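PDB 5GY3: glucanase from Klebsiella pneumoniae, which probably cuts internal beta-1,4-glucosidic bonds in cellulose, lichenin and cereal beta-glucans, as a family 8 glycoside hydrolase. Local coordinates for residues V124-A128 and G129-M133. Numbering follows the deposited sequence.
Sequences VVTFA and GRQVM
Gln131 reaches across to Thr126 on the neighbouring strand, its amide NE2 giving a straight hydrogen bond to the hydroxyl OG1 (2.7 Å, 166° at the hydrogen). The hydroxyl lies close to the plane of the amide. A water that donates to Gln131 OE1 also bonds to Thr126 OG1, so both ends of the amide have a partner, which holds its rotation. The bend in the glutamine chain (chi2 -61°) brings the amide edge-on to the threonine, while its OE1 rests 3.7 Å from Val124 CG1. In this non-hydrogen-bonded pair both side chains leave the same face side by side, so a flexible glutamine can bring its N-H to a short hydroxyl held close to the backbone.

On the other face, Val125 CG2 meets Val132 CG2 at 3.6 Å, and Phe127 CB comes near Val132 CG2; beta-branching puts the valine methyls close to the backbone, where they can meet. Between the two faces run the backbone bonds: Val125 N to Val132 O and Val132 N to Val125 O, both 2.9 Å. Phe127 and Arg130 form the second such pair, in which Arg130 N comes to Phe127 O from above the carbonyl plane. Ala128 and Gly129 close the type I' turn, both with positive phi, a conformation glycine adopts easily.

Arg130 carries its guanidinium on an extended chain to Asp176, where NH1 forms a salt bridge; that carboxylate also accepts a hydrogen bond from Gln131 N, tying this two-stranded antiparallel hairpin to helix 167-183. Val124 and Val132 touch that helix too, at Leu173 and Leu180. Leu146 of strand 145-148 packs on Val125, Phe127 and Val132, and Met133 reaches Ser86 and Thr90 of helix 86-103, near the predicted nucleophile Asp87.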
loop_
_atom_site.group_PDB
_atom_site.type_symbol
_atom_site.label_atom_id
_atom_site.label_comp_id
_atom_site.label_asym_id
_atom_site.label_seq_id
_atom_site.Cartn_x
_atom_site.Cartn_y
_atom_site.Cartn_z
ATOM N N VAL A 124 15.743 -3.907 0.906
ATOM C CA VAL A 124 15.688 -4.767 2.084
ATOM C C VAL A 124 17.057 -4.778 2.738
ATOM O O VAL A 124 18.074 -5.029 2.074
ATOM C CB VAL A 124 15.226 -6.187 1.725
ATOM C CG1 VAL A 124 15.461 -7.135 2.913
ATOM C CG2 VAL A 124 13.754 -6.160 1.373
ATOM N N VAL A 125 17.086 -4.484 4.038
ATOM C CA VAL A 125 18.335 -4.430 4.783
ATOM C C VAL A 125 18.197 -5.262 6.049
ATOM O O VAL A 125 17.096 -5.599 6.488
ATOM C CB VAL A 125 18.751 -2.981 5.130
ATOM C CG1 VAL A 125 18.939 -2.158 3.853
ATOM C CG2 VAL A 125 17.725 -2.339 6.049
ATOM N N THR A 126 19.348 -5.622 6.608
ATOM C CA THR A 126 19.425 -6.271 7.908
ATOM C C THR A 126 19.585 -5.196 8.972
ATOM O O THR A 126 20.526 -4.400 8.905
ATOM C CB THR A 126 20.615 -7.229 7.957
ATOM O OG1 THR A 126 20.556 -8.119 6.842
ATOM C CG2 THR A 126 20.602 -8.028 9.250
ATOM N N PHE A 127 18.690 -5.182 9.962
ATOM C CA PHE A 127 18.694 -4.128 10.975
ATOM C C PHE A 127 17.943 -4.617 12.206
ATOM O O PHE A 127 16.883 -5.233 12.077
ATOM C CB PHE A 127 18.036 -2.857 10.433
ATOM C CG PHE A 127 18.390 -1.601 11.192
ATOM C CD1 PHE A 127 19.554 -0.902 10.899
ATOM C CD2 PHE A 127 17.540 -1.102 12.165
ATOM C CE1 PHE A 127 19.876 0.272 11.582
ATOM C CE2 PHE A 127 17.849 0.064 12.848
ATOM C CZ PHE A 127 19.026 0.757 12.552
ATOM N N ALA A 128 18.498 -4.346 13.394
ATOM C CA ALA A 128 17.894 -4.788 14.659
ATOM C C ALA A 128 17.586 -6.289 14.646
ATOM O O ALA A 128 16.589 -6.757 15.207
ATOM C CB ALA A 128 16.638 -3.966 14.978
ATOM N N GLY A 129 18.456 -7.064 14.006
ATOM C CA GLY A 129 18.301 -8.505 13.992
ATOM C C GLY A 129 17.240 -9.051 13.064
ATOM O O GLY A 129 16.887 -10.232 13.182
ATOM N N ARG A 130 16.721 -8.242 12.142
ATOM C CA ARG A 130 15.654 -8.668 11.248
ATOM C C ARG A 130 15.893 -8.120 9.847
ATOM O O ARG A 130 16.677 -7.188 9.649
ATOM C CB ARG A 130 14.287 -8.206 11.761
ATOM C CG ARG A 130 13.889 -8.946 13.025
ATOM C CD ARG A 130 12.443 -8.813 13.326
ATOM N NE ARG A 130 12.112 -9.392 14.625
ATOM C CZ ARG A 130 11.739 -10.651 14.812
ATOM N NH1 ARG A 130 11.665 -11.495 13.788
ATOM N NH2 ARG A 130 11.438 -11.070 16.040
ATOM N N GLN A 131 15.216 -8.733 8.869
ATOM C CA GLN A 131 15.139 -8.190 7.520
ATOM C C GLN A 131 13.991 -7.195 7.477
ATOM O O GLN A 131 12.884 -7.518 7.909
ATOM C CB GLN A 131 14.902 -9.291 6.485
ATOM C CG GLN A 131 16.015 -10.339 6.439
ATOM C CD GLN A 131 17.351 -9.730 6.075
ATOM O OE1 GLN A 131 17.612 -9.431 4.904
ATOM N NE2 GLN A 131 18.212 -9.535 7.077
ATOM N N VAL A 132 14.258 -5.991 6.967
ATOM C CA VAL A 132 13.259 -4.925 6.910
ATOM C C VAL A 132 13.317 -4.262 5.538
ATOM O O VAL A 132 14.396 -4.082 4.964
ATOM C CB VAL A 132 13.457 -3.875 8.034
ATOM C CG1 VAL A 132 13.616 -4.549 9.384
ATOM C CG2 VAL A 132 14.668 -3.038 7.788
ATOM N N MET A 133 12.147 -3.891 5.018
ATOM C CA MET A 133 12.039 -3.147 3.771
ATOM C C MET A 133 11.956 -1.651 4.070
ATOM O O MET A 133 11.048 -1.202 4.782
ATOM C CB MET A 133 10.813 -3.583 2.972
ATOM C CG MET A 133 10.631 -2.788 1.694
ATOM S SD MET A 133 9.193 -3.303 0.722
ATOM C CE MET A 133 9.759 -4.901 0.116
HETATM O O HOH W 1 19.909 -8.278 3.942
#